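Local coordinates for protein succinate-semialdehyde dehydrogenase (NAD(P)(+)) (Marinobacter aquaeolei, PDB 3RH9) that probably oxidises succinate semialdehyde to succinate with a nicotinamide cofactor, as a member of the aldehyde dehydrogenase family, at residues Val43-Ala57 and Asn208-Leu221. Numbering follows the deposited sequence.
Sequences VPSMPEEDVVAAVEA and NLVMGKASVIGKVL
Val-51 packs against Val-220 and Ile-217 where helix 48-57 meets helix 214-221; this is the tightly packed part. The axes of these two segments come within 9.1 Å, with a crossing angle of -37°. The two methyls of Val-51 divide the work. CG1, anti to the backbone N (chi1 -174°), lies 3.7 Å from CB of Val-220, the two side chains sliding past each other in opposite directions. CG2 reaches CG1 of Ile-217 at 3.6 Å, crossing it at about a right angle. Leu-221 and Val-210 close in around the same residue. With an alanine here, Val-220 and Ile-217 would probably lose their shared partner and a gap would open between the helices. Ala-54 continues the packing onto CG1 of Val-210, and both touch Val-179 of strand 178-181.

The polar part lies in the loops before the helices. Met-46 N donates to Met-211 O at 3.0 Å, bent at the hydrogen (144°). One water donates to Met-46 O, accepts from Lys-213 N and also bonds Ser-45 OG, bridging the two loops. Gly-212 has its CA close to Ser-45, and its backbone angles call for glycine.

The solvent side is looser. Glu-48 approaches Val-220 through its CG. Its OE1 is 4.7 Å from Lys-219 NZ, too far for a salt bridge; that amine makes a long, weak ion pair with Glu-223. The helix contact is thus essentially apolar, while backbone and water bonds join the loops. Helix 48-61 lies beside end strand 207-209 of a mostly parallel sheet, which in this family belongs to the cofactor-binding domain.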
# COMPACT_ATOMS: atom_id res chain seq x y z
N VAL A 43 26.68 21.13 8.92
CA VAL A 43 25.94 20.99 7.68
C VAL A 43 24.88 22.07 7.50
O VAL A 43 24.19 22.44 8.45
CB VAL A 43 25.25 19.61 7.62
CG1 VAL A 43 24.73 19.34 6.22
CG2 VAL A 43 26.22 18.53 8.04
N PRO A 44 24.74 22.58 6.27
CA PRO A 44 23.73 23.57 5.89
C PRO A 44 22.30 23.12 6.18
O PRO A 44 21.90 22.00 5.83
CB PRO A 44 23.91 23.69 4.38
CG PRO A 44 25.35 23.33 4.15
CD PRO A 44 25.69 22.29 5.18
N SER A 45 21.54 24.01 6.81
CA SER A 45 20.16 23.76 7.15
C SER A 45 19.27 24.33 6.05
O SER A 45 18.81 25.48 6.11
CB SER A 45 19.86 24.40 8.51
OG SER A 45 18.64 23.93 9.05
N MSE A 46 19.03 23.52 5.03
CA MSE A 46 18.35 23.97 3.82
C MSE A 46 16.90 24.36 4.04
O MSE A 46 16.18 23.70 4.79
CB MSE A 46 18.49 22.93 2.70
CG MSE A 46 19.94 22.59 2.41
SE MSE A 46 20.26 20.95 1.36
CE MSE A 46 21.65 20.22 2.54
N PRO A 47 16.48 25.44 3.38
CA PRO A 47 15.15 26.04 3.48
C PRO A 47 14.12 25.33 2.60
O PRO A 47 14.45 24.44 1.83
CB PRO A 47 15.36 27.45 2.93
CG PRO A 47 16.84 27.57 2.62
CD PRO A 47 17.36 26.19 2.48
N GLU A 48 12.88 25.76 2.73
CA GLU A 48 11.80 25.31 1.85
C GLU A 48 12.22 25.33 0.36
O GLU A 48 12.32 24.28 -0.26
CB GLU A 48 10.55 26.14 2.13
CG GLU A 48 9.60 26.35 0.97
CD GLU A 48 8.17 26.62 1.45
OE1 GLU A 48 7.99 27.03 2.62
OE2 GLU A 48 7.22 26.42 0.65
N GLU A 49 12.48 26.51 -0.19
CA GLU A 49 12.82 26.66 -1.61
C GLU A 49 13.85 25.67 -2.17
O GLU A 49 13.76 25.27 -3.33
CB GLU A 49 13.24 28.10 -1.94
CG GLU A 49 13.84 28.86 -0.78
CD GLU A 49 12.79 29.30 0.25
OE1 GLU A 49 11.60 29.45 -0.13
OE2 GLU A 49 13.16 29.49 1.44
N ASP A 50 14.84 25.28 -1.36
CA ASP A 50 15.79 24.26 -1.77
C ASP A 50 15.11 22.91 -1.97
O ASP A 50 15.43 22.16 -2.91
CB ASP A 50 16.90 24.08 -0.72
CG ASP A 50 18.04 25.06 -0.89
OD1 ASP A 50 17.93 25.98 -1.72
OD2 ASP A 50 19.05 24.90 -0.17
N VAL A 51 14.19 22.58 -1.06
CA VAL A 51 13.48 21.31 -1.14
C VAL A 51 12.53 21.32 -2.34
O VAL A 51 12.37 20.31 -3.01
CB VAL A 51 12.73 20.98 0.18
CG1 VAL A 51 12.14 19.62 0.10
CG2 VAL A 51 13.66 21.04 1.35
N VAL A 52 11.92 22.47 -2.63
CA VAL A 52 11.08 22.62 -3.82
C VAL A 52 11.91 22.53 -5.11
O VAL A 52 11.45 21.98 -6.12
CB VAL A 52 10.29 23.93 -3.79
CG1 VAL A 52 9.48 24.09 -5.05
CG2 VAL A 52 9.38 23.98 -2.57
N ALA A 53 13.12 23.08 -5.08
CA ALA A 53 14.04 22.95 -6.22
C ALA A 53 14.38 21.49 -6.46
O ALA A 53 14.36 21.02 -7.60
CB ALA A 53 15.31 23.76 -5.98
N ALA A 54 14.71 20.79 -5.39
CA ALA A 54 14.98 19.35 -5.45
C ALA A 54 13.90 18.64 -6.25
O ALA A 54 14.21 17.82 -7.13
CB ALA A 54 15.06 18.76 -4.05
N VAL A 55 12.64 18.95 -5.94
CA VAL A 55 11.50 18.32 -6.59
C VAL A 55 11.41 18.74 -8.06
O VAL A 55 11.22 17.90 -8.93
CB VAL A 55 10.18 18.62 -5.86
CG1 VAL A 55 9.03 17.94 -6.56
CG2 VAL A 55 10.25 18.15 -4.42
N GLU A 56 11.56 20.03 -8.33
CA GLU A 56 11.50 20.50 -9.71
C GLU A 56 12.55 19.80 -10.55
O GLU A 56 12.29 19.46 -11.71
CB GLU A 56 11.67 22.01 -9.79
CG GLU A 56 10.62 22.80 -9.03
CD GLU A 56 11.02 24.27 -8.79
OE1 GLU A 56 12.24 24.60 -8.89
OE2 GLU A 56 10.11 25.09 -8.49
N ALA A 57 13.72 19.56 -9.97
CA ALA A 57 14.80 18.89 -10.68
C ALA A 57 14.38 17.48 -11.00
O ALA A 57 14.49 17.02 -12.15
CB ALA A 57 16.05 18.87 -9.85
N ASN A 208 18.69 13.53 -5.66
CA ASN A 208 18.76 14.85 -5.05
C ASN A 208 18.82 14.71 -3.53
O ASN A 208 18.14 13.86 -2.96
CB ASN A 208 17.56 15.71 -5.43
CG ASN A 208 17.32 15.74 -6.92
OD1 ASN A 208 16.62 14.89 -7.47
ND2 ASN A 208 17.90 16.72 -7.59
N LEU A 209 19.64 15.54 -2.90
CA LEU A 209 19.88 15.48 -1.47
C LEU A 209 19.44 16.76 -0.77
O LEU A 209 19.86 17.85 -1.13
CB LEU A 209 21.36 15.18 -1.21
CG LEU A 209 21.87 15.17 0.24
CD1 LEU A 209 20.96 14.35 1.16
CD2 LEU A 209 23.33 14.68 0.30
N VAL A 210 18.57 16.62 0.22
CA VAL A 210 18.16 17.75 1.03
C VAL A 210 18.43 17.43 2.51
O VAL A 210 18.33 16.27 2.91
CB VAL A 210 16.70 18.07 0.82
CG1 VAL A 210 16.50 18.60 -0.59
CG2 VAL A 210 15.88 16.83 1.03
N MSE A 211 18.81 18.43 3.28
CA MSE A 211 19.12 18.24 4.69
C MSE A 211 18.72 19.44 5.49
O MSE A 211 18.67 20.55 4.97
CB MSE A 211 20.59 18.02 4.89
CG MSE A 211 21.21 17.36 3.71
SE MSE A 211 23.05 16.91 4.00
CE MSE A 211 22.81 14.99 4.13
N GLY A 212 18.45 19.21 6.76
CA GLY A 212 18.10 20.28 7.67
C GLY A 212 16.93 19.90 8.55
O GLY A 212 16.75 18.73 8.90
N LYS A 213 16.13 20.89 8.88
CA LYS A 213 15.06 20.74 9.87
C LYS A 213 13.97 19.83 9.33
O LYS A 213 13.49 20.02 8.22
CB LYS A 213 14.51 22.13 10.22
CG LYS A 213 13.68 22.18 11.48
CD LYS A 213 13.35 23.62 11.88
CE LYS A 213 12.30 23.68 13.00
NZ LYS A 213 12.77 23.06 14.29
N ALA A 214 13.58 18.84 10.12
CA ALA A 214 12.58 17.86 9.70
C ALA A 214 11.23 18.47 9.29
O ALA A 214 10.71 18.19 8.21
CB ALA A 214 12.38 16.83 10.78
N SER A 215 10.67 19.31 10.15
CA SER A 215 9.49 20.11 9.79
C SER A 215 9.56 20.65 8.37
O SER A 215 8.64 20.42 7.58
CB SER A 215 9.31 21.31 10.73
OG SER A 215 8.71 20.92 11.94
N VAL A 216 10.62 21.39 8.07
CA VAL A 216 10.75 22.09 6.79
C VAL A 216 10.73 21.13 5.62
O VAL A 216 9.85 21.21 4.76
CB VAL A 216 12.04 22.96 6.71
CG1 VAL A 216 12.27 23.44 5.28
CG2 VAL A 216 11.98 24.14 7.68
N ILE A 217 11.71 20.22 5.59
CA ILE A 217 11.81 19.26 4.51
C ILE A 217 10.53 18.44 4.40
O ILE A 217 9.93 18.34 3.32
CB ILE A 217 13.01 18.31 4.68
CG1 ILE A 217 14.29 18.99 4.20
CG2 ILE A 217 12.84 17.09 3.82
CD1 ILE A 217 14.86 19.98 5.16
N GLY A 218 10.11 17.87 5.53
CA GLY A 218 8.97 16.98 5.56
C GLY A 218 7.72 17.61 4.99
O GLY A 218 6.93 16.94 4.32
N LYS A 219 7.55 18.91 5.22
CA LYS A 219 6.33 19.58 4.84
C LYS A 219 6.20 19.74 3.32
O LYS A 219 5.11 19.60 2.78
CB LYS A 219 6.23 20.93 5.54
CG LYS A 219 5.05 21.77 5.08
CD LYS A 219 4.75 22.89 6.07
CE LYS A 219 3.75 23.89 5.50
NZ LYS A 219 4.29 24.60 4.30
N VAL A 220 7.30 20.03 2.64
CA VAL A 220 7.30 20.16 1.19
C VAL A 220 6.97 18.84 0.51
O VAL A 220 6.10 18.77 -0.37
CB VAL A 220 8.65 20.70 0.69
CG1 VAL A 220 8.72 20.71 -0.84
CG2 VAL A 220 8.89 22.09 1.25
N LEU A 221 7.66 17.78 0.94
CA LEU A 221 7.47 16.41 0.45
C LEU A 221 6.03 15.86 0.62
O LEU A 221 5.54 15.12 -0.23
CB LEU A 221 8.51 15.47 1.09
CG LEU A 221 9.83 15.24 0.33
CD1 LEU A 221 10.13 16.36 -0.64
CD2 LEU A 221 11.03 15.00 1.25
O HOH W 1 16.27 23.39 7.65